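Local coordinates for response regulator receiver domain protein (CheY-like) (Methylobacillus flagellatus KT, PDB 3I42) that probably acts as a phosphorylation-controlled switch of two-component signalling, a CheY-like receiver domain predicted to take up a phosphoryl group on an aspartate, at residues G62-R70 against K93-F101; F19-F28 against I107-L116. All blocks are in the same frame, centred on the assembly; numbering follows the deposited sequence.

Contact 1: G62-R70 against K93-F101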
ATOM      1  N   GLY A  62      -8.181   1.835  13.472  1.00 34.45           N
ATOM      2  CA  GLY A  62      -8.498   2.245  12.111  1.00 33.26           C
ATOM      3  C   GLY A  62      -8.466   1.048  11.183  1.00 32.73           C
ATOM      4  O   GLY A  62      -9.305   0.898  10.280  1.00 32.55           O
ATOM      5  N   LEU A  63      -7.498   0.179  11.416  1.00 32.10           N
ATOM      6  CA  LEU A  63      -7.373  -1.037  10.631  1.00 32.93           C
ATOM      7  C   LEU A  63      -8.587  -1.984  10.730  1.00 31.43           C
ATOM      8  O   LEU A  63      -9.082  -2.452   9.717  1.00 31.48           O
ATOM      9  CB  LEU A  63      -6.086  -1.798  10.985  1.00 33.37           C
ATOM     10  CG  LEU A  63      -6.003  -3.080  10.126  1.00 36.02           C
ATOM     11  CD1 LEU A  63      -5.441  -2.762   8.748  1.00 38.01           C
ATOM     12  CD2 LEU A  63      -5.199  -4.214  10.830  1.00 37.76           C
ATOM     13  N   ALA A  64      -9.053  -2.265  11.939  1.00 30.50           N
ATOM     14  CA  ALA A  64     -10.230  -3.107  12.084  1.00 30.02           C
ATOM     15  C   ALA A  64     -11.435  -2.396  11.437  1.00 29.53           C
ATOM     16  O   ALA A  64     -12.298  -3.032  10.843  1.00 30.45           O
ATOM     17  CB  ALA A  64     -10.495  -3.409  13.564  1.00 28.97           C
ATOM     18  N   LEU A  65     -11.494  -1.073  11.514  1.00 28.81           N
ATOM     19  CA  LEU A  65     -12.620  -0.366  10.887  1.00 27.85           C
ATOM     20  C   LEU A  65     -12.614  -0.453   9.357  1.00 28.07           C
ATOM     21  O   LEU A  65     -13.660  -0.646   8.750  1.00 28.20           O
ATOM     22  CB  LEU A  65     -12.719   1.101  11.341  1.00 27.85           C
ATOM     23  CG  LEU A  65     -13.881   1.877  10.719  1.00 27.89           C
ATOM     24  CD1 LEU A  65     -15.258   1.321  11.167  1.00 28.45           C
ATOM     25  CD2 LEU A  65     -13.788   3.332  11.107  1.00 28.56           C
ATOM     26  N   VAL A  66     -11.463  -0.299   8.713  1.00 28.57           N
ATOM     27  CA  VAL A  66     -11.472  -0.274   7.245  1.00 28.84           C
ATOM     28  C   VAL A  66     -11.894  -1.656   6.679  1.00 30.08           C
ATOM     29  O   VAL A  66     -12.575  -1.732   5.666  1.00 30.29           O
ATOM     30  CB  VAL A  66     -10.136   0.215   6.655  1.00 27.84           C
ATOM     31  CG1 VAL A  66      -9.081  -0.805   6.824  1.00 27.55           C
ATOM     32  CG2 VAL A  66     -10.295   0.554   5.164  1.00 28.11           C
ATOM     33  N   LYS A  67     -11.519  -2.730   7.362  1.00 31.69           N
ATOM     34  CA  LYS A  67     -11.973  -4.081   6.991  1.00 33.34           C
ATOM     35  C   LYS A  67     -13.476  -4.200   7.027  1.00 33.90           C
ATOM     36  O   LYS A  67     -14.036  -4.830   6.140  1.00 34.75           O
ATOM     37  CB  LYS A  67     -11.404  -5.132   7.917  1.00 33.70           C
ATOM     38  CG  LYS A  67      -9.943  -5.328   7.812  1.00 34.41           C
ATOM     39  CD  LYS A  67      -9.497  -6.368   8.847  1.00 38.36           C
ATOM     40  CE  LYS A  67      -8.006  -6.612   8.737  1.00 39.89           C
ATOM     41  NZ  LYS A  67      -7.430  -6.896  10.094  1.00 44.79           N
ATOM     42  N   GLN A  68     -14.133  -3.596   8.024  1.00 34.57           N
ATOM     43  CA  GLN A  68     -15.616  -3.582   8.071  1.00 35.25           C
ATOM     44  C   GLN A  68     -16.240  -2.769   6.955  1.00 35.51           C
ATOM     45  O   GLN A  68     -17.191  -3.220   6.304  1.00 35.78           O
ATOM     46  CB  GLN A  68     -16.199  -3.046   9.395  1.00 35.64           C
ATOM     47  CG  GLN A  68     -15.524  -3.433  10.729  1.00 39.64           C
ATOM     48  CD  GLN A  68     -15.206  -4.918  10.864  1.00 45.05           C
ATOM     49  OE1 GLN A  68     -16.095  -5.753  10.733  1.00 49.29           O
ATOM     50  NE2 GLN A  68     -13.930  -5.250  11.154  1.00 43.85           N
ATOM     51  N   LEU A  69     -15.738  -1.551   6.750  1.00 35.46           N
ATOM     52  CA  LEU A  69     -16.295  -0.637   5.738  1.00 34.85           C
ATOM     53  C   LEU A  69     -16.169  -1.182   4.321  1.00 35.04           C
ATOM     54  O   LEU A  69     -17.105  -1.062   3.522  1.00 34.84           O
ATOM     55  CB  LEU A  69     -15.631   0.751   5.827  1.00 34.31           C
ATOM     56  CG  LEU A  69     -15.719   1.516   7.148  1.00 33.67           C
ATOM     57  CD1 LEU A  69     -14.926   2.845   7.070  1.00 31.15           C
ATOM     58  CD2 LEU A  69     -17.169   1.789   7.541  1.00 32.96           C
ATOM     59  N   ARG A  70     -15.029  -1.796   4.016  1.00 35.65           N
ATOM     60  CA  ARG A  70     -14.838  -2.455   2.728  1.00 37.41           C
ATOM     61  C   ARG A  70     -15.858  -3.567   2.463  1.00 38.85           C
ATOM     62  O   ARG A  70     -16.185  -3.853   1.305  1.00 39.42           O
ATOM     63  CB  ARG A  70     -13.448  -3.056   2.638  1.00 37.34           C
ATOM     64  CG  ARG A  70     -12.352  -2.051   2.302  1.00 38.74           C
ATOM     65  CD  ARG A  70     -11.082  -2.766   1.843  1.00 40.39           C
ATOM     66  NE  ARG A  70     -10.014  -1.814   1.556  1.00 41.68           N
ATOM     67  CZ  ARG A  70      -9.960  -1.055   0.464  1.00 42.91           C
ATOM     68  NH1 ARG A  70     -10.922  -1.120  -0.467  1.00 40.86           N
ATOM     69  NH2 ARG A  70      -8.949  -0.212   0.314  1.00 42.72           N
ATOM     70  N   LYS A  93       1.854  -4.663   7.436  1.00 50.16           N
ATOM     71  CA  LYS A  93       1.515  -5.350   6.194  1.00 48.23           C
ATOM     72  C   LYS A  93       0.050  -5.201   5.733  1.00 47.26           C
ATOM     73  O   LYS A  93      -0.203  -4.914   4.563  1.00 45.95           O
ATOM     74  CB  LYS A  93       1.861  -6.829   6.363  1.00 48.00           C
ATOM     75  CG  LYS A  93       1.619  -7.636   5.152  1.00 47.45           C
ATOM     76  CD  LYS A  93       2.053  -9.052   5.393  1.00 48.26           C
ATOM     77  CE  LYS A  93       1.796  -9.855   4.144  1.00 48.81           C
ATOM     78  NZ  LYS A  93       0.347  -9.851   3.818  1.00 50.05           N
ATOM     79  N   GLU A  94      -0.892  -5.443   6.651  1.00 45.87           N
ATOM     80  CA  GLU A  94      -2.334  -5.349   6.372  1.00 45.57           C
ATOM     81  C   GLU A  94      -2.793  -3.910   6.109  1.00 43.65           C
ATOM     82  O   GLU A  94      -3.657  -3.685   5.281  1.00 43.38           O
ATOM     83  CB  GLU A  94      -3.161  -5.966   7.516  1.00 45.96           C
ATOM     84  CG  GLU A  94      -3.453  -7.466   7.361  1.00 49.88           C
ATOM     85  CD  GLU A  94      -4.821  -7.869   7.951  1.00 54.83           C
ATOM     86  OE1 GLU A  94      -5.025  -7.635   9.183  1.00 54.60           O
ATOM     87  OE2 GLU A  94      -5.682  -8.406   7.182  1.00 55.60           O
ATOM     88  N   ALA A  95      -2.207  -2.950   6.813  1.00 42.38           N
ATOM     89  CA  ALA A  95      -2.498  -1.528   6.573  1.00 41.84           C
ATOM     90  C   ALA A  95      -2.069  -1.091   5.171  1.00 41.28           C
ATOM     91  O   ALA A  95      -2.827  -0.454   4.452  1.00 41.64           O
ATOM     92  CB  ALA A  95      -1.858  -0.653   7.645  1.00 41.55           C
ATOM     93  N   CYS A  96      -0.853  -1.447   4.781  1.00 41.44           N
ATOM     94  CA  CYS A  96      -0.418  -1.312   3.389  1.00 41.16           C
ATOM     95  C   CYS A  96      -1.428  -1.919   2.401  1.00 37.31           C
ATOM     96  O   CYS A  96      -1.755  -1.315   1.369  1.00 34.93           O
ATOM     97  CB  CYS A  96       0.951  -1.961   3.211  1.00 41.84           C
ATOM     98  SG  CYS A  96       2.318  -1.095   4.045  1.00 51.07           S
ATOM     99  N   GLU A  97      -1.971  -3.089   2.737  1.00 38.85           N
ATOM    100  CA  GLU A  97      -2.856  -3.778   1.796  1.00 35.17           C
ATOM    101  C   GLU A  97      -4.254  -3.185   1.734  1.00 28.62           C
ATOM    102  O   GLU A  97      -4.841  -3.115   0.656  1.00 38.77           O
ATOM    103  CB  GLU A  97      -2.901  -5.270   2.105  1.00 50.39           C
ATOM    104  CG  GLU A  97      -1.539  -5.934   1.918  1.00 45.97           C
ATOM    105  CD  GLU A  97      -1.502  -7.369   2.370  1.00147.31           C
ATOM    106  OE1 GLU A  97      -2.299  -7.709   3.260  1.00 43.77           O
ATOM    107  OE2 GLU A  97      -0.674  -8.151   1.846  1.00 53.43           O
ATOM    108  N   LEU A  98      -4.781  -2.763   2.879  1.00 33.58           N
ATOM    109  CA  LEU A  98      -6.204  -2.379   2.989  1.00 32.19           C
ATOM    110  C   LEU A  98      -6.523  -0.896   2.818  1.00 33.47           C
ATOM    111  O   LEU A  98      -7.692  -0.526   2.628  1.00 29.26           O
ATOM    112  CB  LEU A  98      -6.752  -2.852   4.331  1.00 41.85           C
ATOM    113  CG  LEU A  98      -6.976  -4.351   4.515  1.00 47.99           C
ATOM    114  CD1 LEU A  98      -6.796  -4.689   5.973  1.00 66.44           C
ATOM    115  CD2 LEU A  98      -8.367  -4.726   4.023  1.00 42.98           C
ATOM    116  N   PHE A  99      -5.510  -0.034   2.916  1.00 27.24           N
ATOM    117  CA  PHE A  99      -5.747   1.387   2.594  1.00 31.92           C
ATOM    118  C   PHE A  99      -5.187   1.703   1.223  1.00 31.23           C
ATOM    119  O   PHE A  99      -4.260   1.054   0.758  1.00 33.17           O
ATOM    120  CB  PHE A  99      -5.102   2.298   3.607  1.00 23.92           C
ATOM    121  CG  PHE A  99      -5.763   2.299   4.925  1.00 28.90           C
ATOM    122  CD1 PHE A  99      -6.855   3.133   5.167  1.00 24.14           C
ATOM    123  CD2 PHE A  99      -5.276   1.499   5.950  1.00 25.72           C
ATOM    124  CE1 PHE A  99      -7.477   3.151   6.414  1.00 38.70           C
ATOM    125  CE2 PHE A  99      -5.897   1.498   7.207  1.00 30.56           C
ATOM    126  CZ  PHE A  99      -6.997   2.331   7.445  1.00 29.64           C
ATOM    127  N   ASP A 100      -5.757   2.701   0.574  1.00 32.22           N
ATOM    128  CA  ASP A 100      -5.310   3.095  -0.751  1.00 24.23           C
ATOM    129  C   ASP A 100      -4.282   4.233  -0.680  1.00 25.96           C
ATOM    130  O   ASP A 100      -3.405   4.330  -1.539  1.00 37.49           O
ATOM    131  CB  ASP A 100      -6.530   3.514  -1.583  1.00 23.93           C
ATOM    132  CG  ASP A 100      -7.580   2.408  -1.685  1.00 36.58           C
ATOM    133  OD1 ASP A 100      -7.279   1.362  -2.294  1.00 63.74           O
ATOM    134  OD2 ASP A 100      -8.695   2.588  -1.152  1.00 36.32           O
ATOM    135  N   PHE A 101      -4.415   5.087   0.333  1.00 31.13           N
ATOM    136  CA  PHE A 101      -3.540   6.249   0.518  1.00 26.84           C
ATOM    137  C   PHE A 101      -3.248   6.407   1.985  1.00 39.25           C
ATOM    138  O   PHE A 101      -3.969   5.916   2.841  1.00 27.95           O
ATOM    139  CB  PHE A 101      -4.177   7.560  -0.023  1.00 19.52           C
ATOM    140  CG  PHE A 101      -4.673   7.466  -1.446  1.00 33.01           C
ATOM    141  CD1 PHE A 101      -3.823   7.697  -2.518  1.00 36.59           C
ATOM    142  CD2 PHE A 101      -5.995   7.145  -1.712  1.00 24.18           C
ATOM    143  CE1 PHE A 101      -4.289   7.586  -3.819  1.00 35.86           C
ATOM    144  CE2 PHE A 101      -6.476   7.056  -3.026  1.00 35.20           C
ATOM    145  CZ  PHE A 101      -5.632   7.266  -4.071  1.00 34.27           C
TER
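Leu98 is the knob of this contact: its side chain drops into a hole framed by Leu63, Val66, Lys67 and Arg70. Its CD1 meets Leu63 CD1 at 3.6 Å, the two leucines crossing at about a right angle, while CD2 lies against the aliphatic part of Arg70. Arg70 runs extended from CG to NE and grips the backbone side-on, NE and NH2 both donating to Leu98 O (2.9 and 2.7 Å); the carbonyl oxygen lies in the guanidinium plane. This double grip holds the guanidinium at the end of helix 93-98, beside the point where Phe99 leaves helical geometry. In the doubly wound α/β fold of receiver domains, helices 62-71 and 93-98 are neighbours on one face of the parallel sheet, and here their short segments cross at 37°. Arg70 NH2 also forms a salt bridge to Asp100 OD2 at 3.2 Å, approaching from above a carboxylate turned 87° from the guanidinium; the same oxygen accepts from Phe80 N of strand 79-84. Deeper in, Val66 CG1 sits over one face of the Phe99 ring, 4.2 Å from its centroid, a CH-pi contact. Nearer solvent, Lys67 NZ makes a salt bridge to Glu94 OE1 at 2.7 Å, on the syn side but tilted from the carboxylate plane.

Contact 2: F19-F28 against I107-L116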
ATOM      1  N   PHE A  19      -9.867  19.562   9.384  1.00 34.37           N
ATOM      2  CA  PHE A  19      -9.748  18.611   8.290  1.00 33.80           C
ATOM      3  C   PHE A  19     -10.840  18.873   7.259  1.00 33.93           C
ATOM      4  O   PHE A  19     -10.575  18.957   6.087  1.00 33.16           O
ATOM      5  CB  PHE A  19      -9.910  17.194   8.849  1.00 34.35           C
ATOM      6  CG  PHE A  19      -9.326  16.123   7.990  1.00 34.25           C
ATOM      7  CD1 PHE A  19      -8.787  14.982   8.570  1.00 36.13           C
ATOM      8  CD2 PHE A  19      -9.289  16.247   6.605  1.00 33.91           C
ATOM      9  CE1 PHE A  19      -8.248  13.988   7.774  1.00 34.72           C
ATOM     10  CE2 PHE A  19      -8.753  15.248   5.808  1.00 33.40           C
ATOM     11  CZ  PHE A  19      -8.222  14.139   6.385  1.00 31.41           C
ATOM     12  N   LYS A  20     -12.077  18.990   7.722  1.00 34.79           N
ATOM     13  CA  LYS A  20     -13.212  19.261   6.858  1.00 35.41           C
ATOM     14  C   LYS A  20     -13.076  20.600   6.074  1.00 36.16           C
ATOM     15  O   LYS A  20     -13.474  20.690   4.892  1.00 35.89           O
ATOM     16  CB  LYS A  20     -14.453  19.236   7.725  1.00 35.52           C
ATOM     17  CG  LYS A  20     -15.758  19.596   7.059  1.00 37.65           C
ATOM     18  CD  LYS A  20     -16.737  19.846   8.195  1.00 42.14           C
ATOM     19  CE  LYS A  20     -18.189  19.691   7.799  1.00 46.20           C
ATOM     20  NZ  LYS A  20     -18.645  20.781   6.904  1.00 46.22           N
ATOM     21  N   GLU A  21     -12.515  21.623   6.726  1.00 36.23           N
ATOM     22  CA  GLU A  21     -12.219  22.924   6.079  1.00 37.03           C
ATOM     23  C   GLU A  21     -11.218  22.771   4.948  1.00 35.76           C
ATOM     24  O   GLU A  21     -11.401  23.287   3.852  1.00 35.27           O
ATOM     25  CB  GLU A  21     -11.591  23.873   7.093  1.00 37.96           C
ATOM     26  CG  GLU A  21     -12.529  24.527   8.089  1.00 44.57           C
ATOM     27  CD  GLU A  21     -11.843  25.717   8.805  1.00 53.87           C
ATOM     28  OE1 GLU A  21     -11.499  25.596  10.019  1.00 56.25           O
ATOM     29  OE2 GLU A  21     -11.633  26.764   8.121  1.00 57.11           O
ATOM     30  N   LEU A  22     -10.150  22.036   5.213  1.00 35.66           N
ATOM     31  CA  LEU A  22      -9.143  21.824   4.205  1.00 35.12           C
ATOM     32  C   LEU A  22      -9.710  21.123   2.984  1.00 35.36           C
ATOM     33  O   LEU A  22      -9.425  21.549   1.854  1.00 35.53           O
ATOM     34  CB  LEU A  22      -7.981  21.017   4.767  1.00 35.20           C
ATOM     35  CG  LEU A  22      -7.139  21.533   5.940  1.00 36.19           C
ATOM     36  CD1 LEU A  22      -6.057  20.509   6.292  1.00 36.67           C
ATOM     37  CD2 LEU A  22      -6.533  22.934   5.680  1.00 36.39           C
ATOM     38  N   LEU A  23     -10.464  20.031   3.196  1.00 34.67           N
ATOM     39  CA  LEU A  23     -11.034  19.267   2.089  1.00 34.91           C
ATOM     40  C   LEU A  23     -11.933  20.183   1.263  1.00 36.19           C
ATOM     41  O   LEU A  23     -11.910  20.152   0.022  1.00 36.70           O
ATOM     42  CB  LEU A  23     -11.839  18.046   2.588  1.00 34.14           C
ATOM     43  CG  LEU A  23     -11.049  16.883   3.202  1.00 33.40           C
ATOM     44  CD1 LEU A  23     -11.957  15.820   3.722  1.00 34.08           C
ATOM     45  CD2 LEU A  23     -10.140  16.269   2.164  1.00 28.85           C
ATOM     46  N   GLU A  24     -12.729  20.990   1.953  1.00 37.05           N
ATOM     47  CA  GLU A  24     -13.622  21.931   1.289  1.00 40.05           C
ATOM     48  C   GLU A  24     -12.880  22.999   0.469  1.00 41.01           C
ATOM     49  O   GLU A  24     -13.246  23.292  -0.659  1.00 41.04           O
ATOM     50  CB  GLU A  24     -14.533  22.577   2.314  1.00 40.09           C
ATOM     51  CG  GLU A  24     -15.609  21.620   2.783  1.00 44.16           C
ATOM     52  CD  GLU A  24     -16.509  22.238   3.847  1.00 49.04           C
ATOM     53  OE1 GLU A  24     -16.067  23.210   4.524  1.00 51.41           O
ATOM     54  OE2 GLU A  24     -17.659  21.753   4.005  1.00 50.63           O
ATOM     55  N   MET A  25     -11.807  23.539   1.023  1.00 42.52           N
ATOM     56  CA  MET A  25     -10.963  24.453   0.259  1.00 44.03           C
ATOM     57  C   MET A  25     -10.420  23.807  -1.011  1.00 44.68           C
ATOM     58  O   MET A  25     -10.063  24.502  -1.957  1.00 45.00           O
ATOM     59  CB  MET A  25      -9.800  24.922   1.113  1.00 44.13           C
ATOM     60  CG  MET A  25     -10.110  26.089   2.041  1.00 46.30           C
ATOM     61  SD  MET A  25      -8.560  26.630   2.802  1.00 50.45           S
ATOM     62  CE  MET A  25      -7.476  26.397   1.445  1.00 45.83           C
ATOM     63  N   LEU A  26     -10.325  22.477  -1.033  1.00 45.21           N
ATOM     64  CA  LEU A  26      -9.768  21.789  -2.200  1.00 45.27           C
ATOM     65  C   LEU A  26     -10.863  21.279  -3.112  1.00 45.85           C
ATOM     66  O   LEU A  26     -10.568  20.627  -4.102  1.00 46.84           O
ATOM     67  CB  LEU A  26      -8.843  20.651  -1.788  1.00 45.01           C
ATOM     68  CG  LEU A  26      -7.428  21.001  -1.309  1.00 44.96           C
ATOM     69  CD1 LEU A  26      -6.851  19.899  -0.381  1.00 41.63           C
ATOM     70  CD2 LEU A  26      -6.493  21.259  -2.487  1.00 43.44           C
ATOM     71  N   GLY A  27     -12.121  21.578  -2.781  1.00 46.25           N
ATOM     72  CA  GLY A  27     -13.267  21.255  -3.658  1.00 47.00           C
ATOM     73  C   GLY A  27     -14.079  19.985  -3.374  1.00 47.19           C
ATOM     74  O   GLY A  27     -14.745  19.435  -4.275  1.00 47.60           O
ATOM     75  N   PHE A  28     -14.014  19.511  -2.129  1.00 46.60           N
ATOM     76  CA  PHE A  28     -14.754  18.331  -1.697  1.00 45.69           C
ATOM     77  C   PHE A  28     -15.914  18.781  -0.867  1.00 44.81           C
ATOM     78  O   PHE A  28     -15.836  19.810  -0.216  1.00 44.30           O
ATOM     79  CB  PHE A  28     -13.851  17.442  -0.844  1.00 45.52           C
ATOM     80  CG  PHE A  28     -13.089  16.458  -1.636  1.00 47.89           C
ATOM     81  CD1 PHE A  28     -12.392  16.859  -2.788  1.00 52.42           C
ATOM     82  CD2 PHE A  28     -13.090  15.112  -1.282  1.00 48.30           C
ATOM     83  CE1 PHE A  28     -11.685  15.917  -3.574  1.00 52.98           C
ATOM     84  CE2 PHE A  28     -12.398  14.173  -2.031  1.00 49.32           C
ATOM     85  CZ  PHE A  28     -11.692  14.559  -3.181  1.00 53.41           C
ATOM     86  N   ILE A 107      -2.009  17.115   9.217  1.00 34.14           N
ATOM     87  CA  ILE A 107      -2.502  17.160   7.841  1.00 37.71           C
ATOM     88  C   ILE A 107      -2.465  18.594   7.305  1.00 37.79           C
ATOM     89  O   ILE A 107      -2.736  19.554   8.026  1.00 40.48           O
ATOM     90  CB  ILE A 107      -3.960  16.572   7.722  1.00 46.80           C
ATOM     91  CG1 ILE A 107      -4.027  15.102   8.191  1.00 40.58           C
ATOM     92  CG2 ILE A 107      -4.478  16.641   6.300  1.00 67.45           C
ATOM     93  CD1 ILE A 107      -2.970  14.175   7.585  1.00139.67           C
ATOM     94  N   ASP A 108      -2.150  18.742   6.028  1.00 33.31           N
ATOM     95  CA  ASP A 108      -2.239  20.048   5.384  1.00 40.65           C
ATOM     96  C   ASP A 108      -2.614  19.904   3.916  1.00 37.56           C
ATOM     97  O   ASP A 108      -2.569  18.800   3.367  1.00 34.14           O
ATOM     98  CB  ASP A 108      -0.935  20.858   5.591  1.00 38.92           C
ATOM     99  CG  ASP A 108       0.287  20.211   4.949  1.00 76.24           C
ATOM    100  OD1 ASP A 108       0.149  19.257   4.149  1.00 64.23           O
ATOM    101  OD2 ASP A 108       1.406  20.676   5.245  1.00108.80           O
ATOM    102  N   ILE A 109      -2.972  21.018   3.285  1.00 34.94           N
ATOM    103  CA  ILE A 109      -3.447  21.026   1.898  1.00 29.88           C
ATOM    104  C   ILE A 109      -2.477  20.389   0.907  1.00 26.31           C
ATOM    105  O   ILE A 109      -2.908  19.820  -0.102  1.00 43.77           O
ATOM    106  CB  ILE A 109      -3.856  22.465   1.479  1.00 46.02           C
ATOM    107  CG1 ILE A 109      -5.346  22.652   1.739  1.00 48.11           C
ATOM    108  CG2 ILE A 109      -3.531  22.758   0.011  1.00 55.68           C
ATOM    109  CD1 ILE A 109      -5.665  23.946   2.394  1.00 95.46           C
ATOM    110  N   ALA A 110      -1.176  20.471   1.191  1.00 29.53           N
ATOM    111  CA  ALA A 110      -0.150  19.981   0.255  1.00 35.09           C
ATOM    112  C   ALA A 110      -0.112  18.463   0.218  1.00 31.60           C
ATOM    113  O   ALA A 110       0.179  17.853  -0.816  1.00 35.11           O
ATOM    114  CB  ALA A 110       1.229  20.504   0.634  1.00 36.99           C
ATOM    115  N   SER A 111      -0.343  17.857   1.367  1.00 34.99           N
ATOM    116  CA  SER A 111      -0.290  16.407   1.457  1.00 38.93           C
ATOM    117  C   SER A 111      -1.613  15.821   0.948  1.00 26.34           C
ATOM    118  O   SER A 111      -1.628  14.762   0.311  1.00 48.52           O
ATOM    119  CB  SER A 111       0.062  15.984   2.886  1.00 36.39           C
ATOM    120  OG  SER A 111      -0.871  16.512   3.821  1.00 47.51           O
ATOM    121  N   LEU A 112      -2.711  16.557   1.175  1.00 28.55           N
ATOM    122  CA  LEU A 112      -4.037  16.182   0.677  1.00 24.27           C
ATOM    123  C   LEU A 112      -4.216  16.280  -0.816  1.00 38.91           C
ATOM    124  O   LEU A 112      -4.822  15.407  -1.432  1.00 30.82           O
ATOM    125  CB  LEU A 112      -5.153  17.010   1.336  1.00 22.28           C
ATOM    126  CG  LEU A 112      -5.665  16.583   2.700  1.00 48.24           C
ATOM    127  CD1 LEU A 112      -6.655  17.640   3.181  1.00 33.22           C
ATOM    128  CD2 LEU A 112      -6.316  15.205   2.612  1.00 35.63           C
ATOM    129  N   GLU A 113      -3.688  17.342  -1.405  1.00 46.48           N
ATOM    130  CA  GLU A 113      -3.926  17.600  -2.815  1.00 28.53           C
ATOM    131  C   GLU A 113      -3.619  16.402  -3.780  1.00 56.06           C
ATOM    132  O   GLU A 113      -4.470  16.066  -4.592  1.00 34.33           O
ATOM    133  CB  GLU A 113      -3.286  18.937  -3.244  1.00 45.36           C
ATOM    134  CG  GLU A 113      -3.600  19.354  -4.674  1.00 45.74           C
ATOM    135  CD  GLU A 113      -2.596  18.802  -5.662  1.00 64.09           C
ATOM    136  OE1 GLU A 113      -1.419  18.622  -5.268  1.00 76.94           O
ATOM    137  OE2 GLU A 113      -2.977  18.551  -6.825  1.00229.39           O
ATOM    138  N   PRO A 114      -2.440  15.740  -3.684  1.00 27.78           N
ATOM    139  CA  PRO A 114      -2.223  14.600  -4.608  1.00 32.02           C
ATOM    140  C   PRO A 114      -3.214  13.434  -4.438  1.00 38.24           C
ATOM    141  O   PRO A 114      -3.565  12.779  -5.419  1.00 45.36           O
ATOM    142  CB  PRO A 114      -0.801  14.121  -4.278  1.00 34.53           C
ATOM    143  CG  PRO A 114      -0.434  14.744  -2.990  1.00 36.27           C
ATOM    144  CD  PRO A 114      -1.280  15.967  -2.798  1.00 41.56           C
ATOM    145  N   ILE A 115      -3.676  13.200  -3.211  1.00 48.39           N
ATOM    146  CA  ILE A 115      -4.693  12.176  -2.943  1.00 49.47           C
ATOM    147  C   ILE A 115      -5.990  12.517  -3.664  1.00 35.15           C
ATOM    148  O   ILE A 115      -6.596  11.678  -4.326  1.00 39.93           O
ATOM    149  CB  ILE A 115      -4.995  12.033  -1.426  1.00 55.38           C
ATOM    150  CG1 ILE A 115      -3.746  11.555  -0.675  1.00 36.48           C
ATOM    151  CG2 ILE A 115      -6.162  11.082  -1.209  1.00 43.07           C
ATOM    152  CD1 ILE A 115      -3.919  11.470   0.829  1.00 67.15           C
ATOM    153  N   LEU A 116      -6.392  13.771  -3.556  1.00 30.02           N
ATOM    154  CA  LEU A 116      -7.665  14.214  -4.093  1.00 37.36           C
ATOM    155  C   LEU A 116      -7.561  14.198  -5.605  1.00 43.82           C
ATOM    156  O   LEU A 116      -8.557  13.991  -6.299  1.00 50.28           O
ATOM    157  CB  LEU A 116      -8.048  15.590  -3.498  1.00 42.44           C
ATOM    158  CG  LEU A 116      -8.742  15.634  -2.106  1.00 70.80           C
ATOM    159  CD1 LEU A 116      -8.234  14.592  -1.143  1.00 45.61           C
ATOM    160  CD2 LEU A 116      -8.719  17.017  -1.403  1.00 30.72           C
TER
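Helices 19-25 and 109-116 cross at 55°, their axes 10.2 Å apart at closest approach, with Leu22 and Leu23 set against Ile109 and Leu112 across the gap. Each segment has a marked helix end. Gly27, at positive phi, closes the first helix in a Schellman motif that turns the chain toward Phe28, and Asp108 N-caps the second, its OD1 accepting from Ser111 N.

The meeting side chains are almost all aliphatic. Leu22 spreads its two methyls, CD1 against the backbone of Ile107 and Asp108 and CD2 onto Ile109 CD1 at 3.5 Å. Leu112 CD1 reaches Leu23 CD2 at 3.9 Å, the two side chains crossing at about a right angle, while its CD2 meets Phe19 CE2. Leu26 slides past Ile109 in the opposite direction and also packs against Leu112 CB. Leu26 CD1 lies 3.6 Å from Leu116 CD2. Leu116 also lies over one face of the Phe28 ring, with CG 3.7 Å from the ring centroid, a CH-pi contact. Its CG is set anti to the carbonyl carbon (chi1 -83°), which brings the branch point onto the ring. With an alanine in place of Phe28, Leu116 would probably lose the aromatic face beneath it, and a gap would open beside the sheet.

Below this layer Leu23, Leu112 and Leu116 rest on Phe52 of strand 50-54, whose ring also meets that of Phe19. Leu23 further touches Ile8 of strand 4-9 and Leu112 touches Leu103, so the helix pair packs on one face of the receiver sheet, from strand 4-9 across 50-54 to the edge strand 101-104.

In the fold
Contacts 1 and 2 each join two helices, on opposite sides of the chain's centre, and their centres lie about 21 Å apart. Both combine buried residues facing the sheet with more open outer margins, but their chemistry differs. Contact 1 sets salt bridges and a gripped carbonyl around a small apolar centre, whereas contact 2 is almost wholly apolar, made mostly by leucine, isoleucine and phenylalanine side chains. Both rest on strand 50-54, contact 1 through Ile53 and contact 2 through Phe52. They also touch directly, Phe101, at the start of edge strand 101-104, placing its CG 3.9 Å from Ile115 CG2. Along the chain, contact 1 is nested within the loop closed by contact 2. Helix 93-98 additionally carries Cys96, disulfide-bonded to Cys96 of the second subunit.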